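Local coordinates for protein NADH dehydrogenase, putative (Plasmodium falciparum, PDB 5JWC) that probably oxidises NADH and passes the electrons through its bound FAD to ubiquinone, as a type II NADH dehydrogenase targeted by an antimalarial quinolone, at residues 508-511 with 512-516; 481-484 with 485-488; 163-166 with 167-171. One frame throughout, in Å; residues are numbered along the deposited sequence.

Contact 1 of 3, residues 508-511 with 512-516; sequences DFIK and TKWYG. With TRT (fragment of triton X-100), chain I.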
loop_
_atom_site.group_PDB
_atom_site.type_symbol
_atom_site.label_atom_id
_atom_site.label_comp_id
_atom_site.label_asym_id
_atom_site.label_seq_id
_atom_site.Cartn_x
_atom_site.Cartn_y
_atom_site.Cartn_z
ATOM N N ASP A 508 -1.928 -15.104 0.665
ATOM C CA ASP A 508 -2.687 -14.356 -0.324
ATOM C C ASP A 508 -3.671 -15.234 -1.092
ATOM O O ASP A 508 -4.779 -14.798 -1.404
ATOM C CB ASP A 508 -1.745 -13.656 -1.311
ATOM C CG ASP A 508 -1.236 -12.322 -0.777
ATOM O OD1 ASP A 508 -1.641 -11.928 0.348
ATOM O OD2 ASP A 508 -0.446 -11.659 -1.489
ATOM N N PHE A 509 -3.286 -16.470 -1.401
ATOM C CA PHE A 509 -4.222 -17.339 -2.109
ATOM C C PHE A 509 -5.355 -17.788 -1.188
ATOM O O PHE A 509 -6.505 -17.837 -1.617
ATOM C CB PHE A 509 -3.488 -18.525 -2.744
ATOM C CG PHE A 509 -2.846 -18.172 -4.061
ATOM C CD1 PHE A 509 -3.634 -17.741 -5.125
ATOM C CD2 PHE A 509 -1.471 -18.247 -4.238
ATOM C CE1 PHE A 509 -3.069 -17.389 -6.332
ATOM C CE2 PHE A 509 -0.904 -17.916 -5.433
ATOM C CZ PHE A 509 -1.705 -17.480 -6.492
ATOM N N ILE A 510 -5.046 -18.089 0.071
ATOM C CA ILE A 510 -6.101 -18.318 1.056
ATOM C C ILE A 510 -7.021 -17.098 1.166
ATOM O O ILE A 510 -8.247 -17.227 1.138
ATOM C CB ILE A 510 -5.547 -18.628 2.453
ATOM C CG1 ILE A 510 -4.671 -19.881 2.418
ATOM C CG2 ILE A 510 -6.702 -18.811 3.453
ATOM C CD1 ILE A 510 -5.414 -21.110 1.977
ATOM N N LYS A 511 -6.420 -15.915 1.288
ATOM C CA LYS A 511 -7.174 -14.683 1.463
ATOM C C LYS A 511 -8.134 -14.451 0.305
ATOM O O LYS A 511 -9.304 -14.122 0.497
ATOM C CB LYS A 511 -6.215 -13.493 1.609
ATOM C CG LYS A 511 -6.903 -12.139 1.888
ATOM C CD LYS A 511 -7.277 -11.373 0.602
ATOM C CE LYS A 511 -8.136 -10.132 0.921
ATOM N NZ LYS A 511 -7.352 -9.098 1.675
ATOM N N THR A 512 -7.608 -14.592 -0.901
ATOM C CA THR A 512 -8.363 -14.353 -2.118
ATOM C C THR A 512 -9.488 -15.375 -2.272
ATOM O O THR A 512 -10.600 -15.027 -2.657
ATOM C CB THR A 512 -7.425 -14.377 -3.325
ATOM O OG1 THR A 512 -6.641 -13.180 -3.297
ATOM C CG2 THR A 512 -8.187 -14.405 -4.608
ATOM N N LYS A 513 -9.220 -16.631 -1.929
ATOM C CA LYS A 513 -10.274 -17.642 -2.000
ATOM C C LYS A 513 -11.430 -17.391 -1.017
ATOM O O LYS A 513 -12.599 -17.566 -1.353
ATOM C CB LYS A 513 -9.697 -19.020 -1.742
ATOM C CG LYS A 513 -10.696 -20.143 -2.035
ATOM C CD LYS A 513 -10.068 -21.505 -1.785
ATOM C CE LYS A 513 -11.076 -22.640 -1.960
ATOM N NZ LYS A 513 -10.397 -23.959 -1.769
ATOM N N TRP A 514 -11.099 -17.008 0.209
ATOM C CA TRP A 514 -12.108 -16.860 1.248
ATOM C C TRP A 514 -12.811 -15.516 1.245
ATOM O O TRP A 514 -13.990 -15.451 1.545
ATOM C CB TRP A 514 -11.492 -17.067 2.637
ATOM C CG TRP A 514 -11.058 -18.465 2.933
ATOM C CD1 TRP A 514 -11.119 -19.543 2.100
ATOM C CD2 TRP A 514 -10.475 -18.933 4.159
ATOM N NE1 TRP A 514 -10.623 -20.660 2.735
ATOM C CE2 TRP A 514 -10.218 -20.310 3.999
ATOM C CE3 TRP A 514 -10.151 -18.322 5.380
ATOM C CZ2 TRP A 514 -9.650 -21.085 5.014
ATOM C CZ3 TRP A 514 -9.587 -19.096 6.391
ATOM C CH2 TRP A 514 -9.342 -20.459 6.198
ATOM N N TYR A 515 -12.087 -14.438 0.948
ATOM C CA TYR A 515 -12.651 -13.096 1.098
ATOM C C TYR A 515 -12.649 -12.294 -0.195
ATOM O O TYR A 515 -13.223 -11.223 -0.240
ATOM C CB TYR A 515 -11.895 -12.322 2.198
ATOM C CG TYR A 515 -11.792 -13.103 3.496
ATOM C CD1 TYR A 515 -12.913 -13.303 4.297
ATOM C CD2 TYR A 515 -10.592 -13.650 3.911
ATOM C CE1 TYR A 515 -12.835 -14.029 5.471
ATOM C CE2 TYR A 515 -10.506 -14.382 5.096
ATOM C CZ TYR A 515 -11.628 -14.559 5.865
ATOM O OH TYR A 515 -11.539 -15.286 7.025
ATOM N N GLY A 516 -12.007 -12.812 -1.240
ATOM C CA GLY A 516 -11.937 -12.125 -2.525
ATOM C C GLY A 516 -10.853 -11.055 -2.595
ATOM O O GLY A 516 -10.249 -10.713 -1.586
HETATM O O21 TRT I . -16.143 -18.334 4.392
HETATM C C20 TRT I . -15.609 -17.125 4.890
HETATM C C19 TRT I . -14.378 -17.444 5.740
HETATM O O18 TRT I . -14.429 -16.645 6.957
HETATM C C17 TRT I . -15.196 -17.243 7.997
HETATM C C16 TRT I . -14.238 -17.605 9.189
HETATM O O15 TRT I . -13.051 -16.769 9.044
HETATM C C12 TRT I . -12.077 -16.842 10.105
HETATM C C13 TRT I . -12.233 -17.743 11.193
HETATM C C14 TRT I . -11.272 -17.782 12.209
HETATM C C11 TRT I . -10.962 -16.002 10.047
HETATM C C10 TRT I . -9.992 -16.047 11.061
HETATM C C9 TRT I . -10.152 -16.933 12.143
HETATM C C6 TRT I . -9.060 -16.968 13.211
HETATM C C8 TRT I . -9.184 -15.673 14.031
HETATM C C7 TRT I . -9.218 -18.162 14.157
HETATM C C5 TRT I . -7.644 -17.009 12.505
HETATM C C1 TRT I . -7.218 -18.203 11.520
HETATM C C2 TRT I . -6.473 -17.585 10.334
HETATM C C4 TRT I . -8.311 -19.125 10.943
HETATM C C3 TRT I . -6.243 -19.099 12.265
#

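Contact 2 of 3, residues 481-484 with 485-488; sequences GRFS and STFW. With 4W0 (5-fluoro-3-methyl-2-{4-[4-(trifluoromethoxy)benzyl]phenyl}quinolin-4(1H)-one), chain M.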
loop_
_atom_site.group_PDB
_atom_site.type_symbol
_atom_site.label_atom_id
_atom_site.label_comp_id
_atom_site.label_asym_id
_atom_site.label_seq_id
_atom_site.Cartn_x
_atom_site.Cartn_y
_atom_site.Cartn_z
ATOM N N GLY A 481 -6.323 -26.638 -18.056
ATOM C CA GLY A 481 -6.779 -27.791 -17.301
ATOM C C GLY A 481 -6.802 -27.543 -15.806
ATOM O O GLY A 481 -6.155 -26.614 -15.315
ATOM N N ARG A 482 -7.517 -28.411 -15.092
ATOM C CA ARG A 482 -7.769 -28.281 -13.658
ATOM C C ARG A 482 -6.509 -28.158 -12.806
ATOM O O ARG A 482 -6.506 -27.477 -11.788
ATOM C CB ARG A 482 -8.591 -29.479 -13.175
ATOM C CG ARG A 482 -8.966 -29.432 -11.702
ATOM C CD ARG A 482 -9.791 -30.655 -11.314
ATOM N NE ARG A 482 -11.042 -30.694 -12.071
ATOM C CZ ARG A 482 -12.166 -30.071 -11.727
ATOM N NH1 ARG A 482 -12.217 -29.331 -10.631
ATOM N NH2 ARG A 482 -13.238 -30.170 -12.498
ATOM N N PHE A 483 -5.437 -28.824 -13.207
ATOM C CA PHE A 483 -4.221 -28.805 -12.410
ATOM C C PHE A 483 -3.161 -27.807 -12.893
ATOM O O PHE A 483 -2.095 -27.701 -12.302
ATOM C CB PHE A 483 -3.628 -30.212 -12.346
ATOM C CG PHE A 483 -4.476 -31.177 -11.562
ATOM C CD1 PHE A 483 -5.272 -32.115 -12.203
ATOM C CD2 PHE A 483 -4.505 -31.117 -10.174
ATOM C CE1 PHE A 483 -6.067 -32.997 -11.469
ATOM C CE2 PHE A 483 -5.294 -31.995 -9.433
ATOM C CZ PHE A 483 -6.076 -32.934 -10.084
ATOM N N SER A 484 -3.450 -27.072 -13.958
ATOM C CA SER A 484 -2.452 -26.154 -14.469
ATOM C C SER A 484 -2.186 -25.014 -13.473
ATOM O O SER A 484 -1.050 -24.588 -13.339
ATOM C CB SER A 484 -2.859 -25.614 -15.844
ATOM O OG SER A 484 -4.051 -24.856 -15.788
ATOM N N SER A 485 -3.211 -24.549 -12.760
ATOM C CA SER A 485 -3.018 -23.507 -11.752
ATOM C C SER A 485 -2.216 -24.035 -10.566
ATOM O O SER A 485 -1.487 -23.276 -9.934
ATOM C CB SER A 485 -4.364 -22.937 -11.275
ATOM O OG SER A 485 -5.069 -23.886 -10.488
ATOM N N THR A 486 -2.345 -25.331 -10.265
ATOM C CA THR A 486 -1.578 -25.941 -9.173
ATOM C C THR A 486 -0.106 -25.982 -9.539
ATOM O O THR A 486 0.780 -25.742 -8.705
ATOM C CB THR A 486 -2.065 -27.381 -8.844
ATOM O OG1 THR A 486 -3.472 -27.364 -8.576
ATOM C CG2 THR A 486 -1.343 -27.917 -7.620
ATOM N N PHE A 487 0.150 -26.299 -10.798
ATOM C CA PHE A 487 1.502 -26.328 -11.329
ATOM C C PHE A 487 2.175 -24.967 -11.218
ATOM O O PHE A 487 3.337 -24.853 -10.810
ATOM C CB PHE A 487 1.481 -26.769 -12.788
ATOM C CG PHE A 487 2.828 -26.774 -13.420
ATOM C CD1 PHE A 487 3.736 -27.762 -13.101
ATOM C CD2 PHE A 487 3.192 -25.791 -14.323
ATOM C CE1 PHE A 487 4.984 -27.783 -13.668
ATOM C CE2 PHE A 487 4.439 -25.813 -14.909
ATOM C CZ PHE A 487 5.338 -26.808 -14.577
ATOM N N TRP A 488 1.432 -23.936 -11.590
ATOM C CA TRP A 488 1.923 -22.565 -11.520
ATOM C C TRP A 488 2.366 -22.236 -10.075
ATOM O O TRP A 488 3.457 -21.723 -9.856
ATOM C CB TRP A 488 0.826 -21.631 -12.010
ATOM C CG TRP A 488 1.144 -20.185 -12.117
ATOM C CD1 TRP A 488 1.503 -19.508 -13.243
ATOM C CD2 TRP A 488 1.062 -19.211 -11.065
ATOM N NE1 TRP A 488 1.667 -18.173 -12.958
ATOM C CE2 TRP A 488 1.399 -17.959 -11.631
ATOM C CE3 TRP A 488 0.745 -19.268 -9.706
ATOM C CZ2 TRP A 488 1.430 -16.777 -10.882
ATOM C CZ3 TRP A 488 0.765 -18.088 -8.958
ATOM C CH2 TRP A 488 1.107 -16.861 -9.552
HETATM C C1 4W0 M . -2.526 -16.453 -11.139
HETATM C C2 4W0 M . -3.885 -16.098 -11.145
HETATM C C3 4W0 M . -4.857 -17.014 -10.709
HETATM C C4 4W0 M . -4.490 -18.298 -10.266
HETATM C C5 4W0 M . -3.135 -18.653 -10.257
HETATM C C6 4W0 M . -2.157 -17.745 -10.686
HETATM O O1 4W0 M . -16.389 -16.567 -14.829
HETATM C C7 4W0 M . -5.541 -19.269 -9.800
HETATM C C8 4W0 M . -6.944 -18.889 -9.827
HETATM C C9 4W0 M . -7.315 -17.535 -10.296
HETATM C C10 4W0 M . -8.733 -17.021 -10.405
HETATM C C11 4W0 M . -9.640 -17.640 -11.266
HETATM C C12 4W0 M . -10.934 -17.155 -11.416
HETATM C C13 4W0 M . -11.280 -16.023 -10.710
HETATM C C14 4W0 M . -10.387 -15.391 -9.889
HETATM C C15 4W0 M . -9.104 -15.871 -9.738
HETATM O O2 4W0 M . -5.230 -20.373 -9.407
HETATM N N 4W0 M . -6.290 -16.624 -10.733
HETATM C C16 4W0 M . -12.629 -15.372 -10.754
HETATM C C17 4W0 M . -13.587 -15.697 -11.867
HETATM C C18 4W0 M . -13.217 -15.555 -13.197
HETATM C C19 4W0 M . -14.149 -15.854 -14.189
HETATM C C20 4W0 M . -15.442 -16.255 -13.833
HETATM C C21 4W0 M . -15.807 -16.381 -12.497
HETATM C C22 4W0 M . -14.878 -16.093 -11.516
HETATM C C23 4W0 M . -7.982 -19.879 -9.354
HETATM F F1 4W0 M . -2.779 -19.867 -9.832
HETATM C C24 4W0 M . -16.356 -17.885 -15.318
HETATM F F2 4W0 M . -15.192 -18.069 -15.946
HETATM F F3 4W0 M . -17.360 -18.063 -16.193
HETATM F F4 4W0 M . -16.475 -18.734 -14.286
HETATM O O HOH W 1 -6.199 -24.756 -13.177
#

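Contact 3 of 3, residues 163-166 with 167-171; sequences KIRK and KFLDI. With 4W0 (5-fluoro-3-methyl-2-{4-[4-(trifluoromethoxy)benzyl]phenyl}quinolin-4(1H)-one), chain L.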
loop_
_atom_site.group_PDB
_atom_site.type_symbol
_atom_site.label_atom_id
_atom_site.label_comp_id
_atom_site.label_asym_id
_atom_site.label_seq_id
_atom_site.Cartn_x
_atom_site.Cartn_y
_atom_site.Cartn_z
ATOM N N LYS A 163 -0.716 1.808 -9.560
ATOM C CA LYS A 163 -1.403 2.936 -10.171
ATOM C C LYS A 163 -2.438 2.442 -11.166
ATOM O O LYS A 163 -3.524 3.014 -11.292
ATOM C CB LYS A 163 -0.383 3.839 -10.854
ATOM C CG LYS A 163 0.393 4.655 -9.859
ATOM C CD LYS A 163 1.450 5.515 -10.528
ATOM C CE LYS A 163 2.057 6.466 -9.497
ATOM N NZ LYS A 163 0.962 7.160 -8.749
ATOM N N ILE A 164 -2.094 1.371 -11.876
ATOM C CA ILE A 164 -3.025 0.743 -12.788
ATOM C C ILE A 164 -4.240 0.237 -12.025
ATOM O O ILE A 164 -5.381 0.528 -12.394
ATOM C CB ILE A 164 -2.353 -0.408 -13.544
ATOM C CG1 ILE A 164 -1.425 0.172 -14.619
ATOM C CG2 ILE A 164 -3.400 -1.313 -14.165
ATOM C CD1 ILE A 164 -0.536 -0.862 -15.281
ATOM N N ARG A 165 -3.988 -0.509 -10.952
ATOM C CA ARG A 165 -5.057 -1.003 -10.095
ATOM C C ARG A 165 -5.915 0.145 -9.559
ATOM O O ARG A 165 -7.146 0.090 -9.621
ATOM C CB ARG A 165 -4.477 -1.797 -8.928
ATOM C CG ARG A 165 -5.531 -2.359 -7.983
ATOM C CD ARG A 165 -4.907 -3.123 -6.821
ATOM N NE ARG A 165 -5.911 -3.442 -5.810
ATOM C CZ ARG A 165 -6.259 -2.634 -4.813
ATOM N NH1 ARG A 165 -5.671 -1.445 -4.681
ATOM N NH2 ARG A 165 -7.202 -3.019 -3.947
ATOM N N LYS A 166 -5.263 1.182 -9.033
ATOM C CA LYS A 166 -6.009 2.304 -8.467
ATOM C C LYS A 166 -6.864 3.032 -9.533
ATOM O O LYS A 166 -8.010 3.408 -9.265
ATOM C CB LYS A 166 -5.064 3.293 -7.776
ATOM C CG LYS A 166 -5.780 4.578 -7.308
ATOM C CD LYS A 166 -4.910 5.430 -6.394
ATOM C CE LYS A 166 -5.645 6.716 -5.944
ATOM N NZ LYS A 166 -7.116 6.558 -5.795
ATOM N N LYS A 167 -6.308 3.221 -10.735
ATOM C CA LYS A 167 -7.037 3.898 -11.794
ATOM C C LYS A 167 -8.293 3.113 -12.158
ATOM O O LYS A 167 -9.369 3.679 -12.271
ATOM C CB LYS A 167 -6.165 4.111 -13.036
ATOM C CG LYS A 167 -6.944 4.716 -14.240
ATOM C CD LYS A 167 -7.376 6.152 -13.965
ATOM C CE LYS A 167 -7.936 6.809 -15.232
ATOM N NZ LYS A 167 -8.337 8.213 -14.965
ATOM N N PHE A 168 -8.153 1.808 -12.323
ATOM C CA PHE A 168 -9.299 0.977 -12.637
ATOM C C PHE A 168 -10.376 1.079 -11.535
ATOM O O PHE A 168 -11.561 1.199 -11.824
ATOM C CB PHE A 168 -8.875 -0.476 -12.831
ATOM C CG PHE A 168 -10.016 -1.382 -13.162
ATOM C CD1 PHE A 168 -10.676 -1.261 -14.379
ATOM C CD2 PHE A 168 -10.448 -2.345 -12.257
ATOM C CE1 PHE A 168 -11.746 -2.087 -14.697
ATOM C CE2 PHE A 168 -11.522 -3.176 -12.572
ATOM C CZ PHE A 168 -12.163 -3.047 -13.791
ATOM N N LEU A 169 -9.948 1.045 -10.278
ATOM C CA LEU A 169 -10.887 1.163 -9.173
ATOM C C LEU A 169 -11.552 2.542 -9.168
ATOM O O LEU A 169 -12.743 2.636 -8.883
ATOM C CB LEU A 169 -10.189 0.880 -7.831
ATOM C CG LEU A 169 -9.671 -0.564 -7.732
ATOM C CD1 LEU A 169 -8.919 -0.846 -6.425
ATOM C CD2 LEU A 169 -10.820 -1.572 -7.917
ATOM N N ASP A 170 -10.797 3.596 -9.475
ATOM C CA ASP A 170 -11.353 4.950 -9.515
ATOM C C ASP A 170 -12.448 5.052 -10.585
ATOM O O ASP A 170 -13.447 5.745 -10.396
ATOM C CB ASP A 170 -10.271 6.000 -9.833
ATOM C CG ASP A 170 -9.346 6.286 -8.668
ATOM O OD1 ASP A 170 -8.239 6.801 -8.936
ATOM O OD2 ASP A 170 -9.713 5.991 -7.509
ATOM N N ILE A 171 -12.225 4.402 -11.723
ATOM C CA ILE A 171 -13.157 4.493 -12.845
ATOM C C ILE A 171 -14.458 3.807 -12.489
ATOM O O ILE A 171 -15.531 4.305 -12.826
ATOM C CB ILE A 171 -12.587 3.868 -14.151
ATOM C CG1 ILE A 171 -11.429 4.707 -14.695
ATOM C CG2 ILE A 171 -13.686 3.777 -15.229
ATOM C CD1 ILE A 171 -10.565 3.959 -15.724
HETATM C C1 4W0 L . -2.615 -5.172 -4.750
HETATM C C2 4W0 L . -2.716 -3.902 -4.169
HETATM C C3 4W0 L . -3.188 -3.802 -2.843
HETATM C C4 4W0 L . -3.540 -4.937 -2.083
HETATM C C5 4W0 L . -3.430 -6.196 -2.678
HETATM C C6 4W0 L . -2.964 -6.319 -3.991
HETATM O O1 4W0 L . -6.111 7.612 0.311
HETATM C C7 4W0 L . -4.030 -4.804 -0.664
HETATM C C8 4W0 L . -4.129 -3.483 -0.074
HETATM C C9 4W0 L . -3.757 -2.317 -0.909
HETATM C C10 4W0 L . -3.733 -0.910 -0.422
HETATM C C11 4W0 L . -2.854 -0.711 0.638
HETATM C C12 4W0 L . -2.703 0.538 1.184
HETATM C C13 4W0 L . -3.400 1.578 0.627
HETATM C C14 4W0 L . -4.248 1.411 -0.462
HETATM C C15 4W0 L . -4.409 0.141 -0.999
HETATM O O2 4W0 L . -4.351 -5.772 -0.003
HETATM N N 4W0 L . -3.277 -2.471 -2.247
HETATM C C16 4W0 L . -3.119 2.895 1.284
HETATM C C17 4W0 L . -3.955 4.103 1.013
HETATM C C18 4W0 L . -5.306 4.127 1.319
HETATM C C19 4W0 L . -6.026 5.295 1.091
HETATM C C20 4W0 L . -5.392 6.416 0.563
HETATM C C21 4W0 L . -4.033 6.374 0.274
HETATM C C22 4W0 L . -3.310 5.216 0.504
HETATM C C23 4W0 L . -4.614 -3.367 1.358
HETATM F F1 4W0 L . -3.761 -7.275 -1.981
HETATM C C24 4W0 L . -7.107 7.637 -0.707
HETATM F F2 4W0 L . -6.715 6.853 -1.720
HETATM F F3 4W0 L . -7.342 8.897 -1.144
HETATM F F4 4W0 L . -8.267 7.192 -0.194
#

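Contact 1 of 3, residues 508-511 with 512-516
From Asp508, whose carbonyl takes Thr512 N at 2.9 Å, to Lys511, whose O takes Tyr515 N at 2.8 Å, the backbone keeps regular i to i+4 helical bonds, and helix 499-515 ends where Gly516 turns to positive phi. One turn apart, Ile510 and Trp514 point the same way. With CG2 of Ile510 anti to the backbone N, this methyl lies over the indole face, 3.8 Å from the centroid of the Trp514 six-membered ring and only 8° off its normal, a CH-pi contact. Thr512 turns its hydroxyl back along the helix: OG1 stands beside its own backbone N (chi1 -73°) and donates to Asp508 O at 3.1 Å. The amide and hydroxyl of Thr512 reach that oxygen from opposite faces of the carbonyl plane, so two donors grip it. Lys511 leaves the helix bent at chi2 and chi4, which brings CE within 3.3 Å of Gly516 O. At the helix end, Tyr515 OH donates to O15 of the bound Triton fragment over 2.9 Å, while CE1 of the same ring lies 3.4 Å from the detergent oxygen O18. The Asp508 carboxylate accepts from Ser78 N through OD2. Ile510 and Lys511 both reach the second subunit, Ile510 by packing on its Phe503 and Lys511 by a hydrogen bond from NZ to NE2 of its His504. Together with a phenol that hydrogen-bonds a detergent oxygen, this chemistry is consistent with a helix near the membrane surface and the dimer interface.

Contact 2 of 3, residues 481-484 with 485-488
Trp488, whose amide N donates to Ser484 O at 3.1 Å, offers one indole face to the bound quinolone: ligand atom C6 sits 3.2 Å above that plane, offset toward the rim. The two planes stand at roughly 75°, so the inhibitor meets the tryptophan with the rim of its fluorinated ring, and its fluorine F1 lies 3.6 Å from Trp488 CE3. Tyr492 meets the indole at an inclined angle. The Phe483 ring has Thr486 OG1 obliquely beside it, 4.2 Å from CD2. Phe487 carries its ring, CG anti to the backbone N (chi1 178°), from the helix onto Ala471, Leu473 and Leu478 of the neighbouring strands. Ser485 lines the pocket through its methylene, CB lying 3.3 Å from the quinolone carbonyl O2. Just before the helix, Gly481 O receives both the amide and the hydroxyl of Ser484. The hydroxyl bond, OG to O 2.8 Å, lies in the carbonyl plane on a lone pair. A water accepts from Ser485 N at 3.0 Å and can donate to Gly481 O, and so can link the turn to the first residues of the helix. A second bond, from Val469 N to Ser484 OG, fastens the serine to strand 468-473. Residues 481-484 thus form a type I beta turn, closed by the Ser484 N to Gly481 O bond, that leads from strand 476-479 into helix 484-495. The whole is a strand-turn-helix junction of the NDH2 C-terminal domain, whose first helical turn walls an inhibitor pocket.

Contact 3 of 3, residues 163-166 with 167-171
Arg165 and Leu169, one turn apart on the amphipathic helix 158-174 of the pyridine nucleotide-disulphide oxidoreductase region, cross obliquely, so that the leucine methyl CD1 lies over the centre of the guanidinium, 3.5 Å above its plane. The opposite face bears the quinolone, whose C2 stands 3.4 Å from that plane, offset toward the rim. The ligand ring is inclined by roughly 28° to the guanidinium, close to face on. An extended chain from CG to NE carries the flat group out to this sandwich, and CD touches the inhibitor too, 3.5 Å from C2. NH2 donates to the carbonyl oxygens of Pro518 and Ile520 near the C-terminus, which helps to fix the rotation of the guanidinium. The quinolone is also held by Asn80 of the second subunit, so this pocket draws on both chains. Elsewhere round the helix, Phe168 and Ile164 pack against helix 198-218 and strand 292-295, Phe168 meeting Phe207 edge to face. Backbone bonds such as Leu169 N to Arg165 O, 3.0 Å, set the spacing. Lys166 and Asp170 lie at the more solvent-facing side and form a salt bridge. There NZ of Lys166 faces both carboxylate oxygens of Asp170, weakly bonded to each, 3.2 Å from OD2 and 3.3 Å from OD1.

Along the chain, contact 3 comes first, on helix 158-174, followed by contact 2 at the start of helix 484-495 and contact 1 at the end of helix 499-515. Contacts 1 and 2 share the NDH2 C-terminal domain on consecutive helices; their centres are about 17 Å apart, and they touch where Phe509 CZ meets Trp488 CZ3 at 3.5 Å. Contact 3 belongs to the oxidoreductase region, with its centre about 21 Å from that of contact 1 and about 29 Å from that of contact 2. Helix 499-515 thus lies near two distinct quinolone sites, one lined by Trp488 and the other by Arg165, consistent with an inhibitor that binds beside the C-terminal helices.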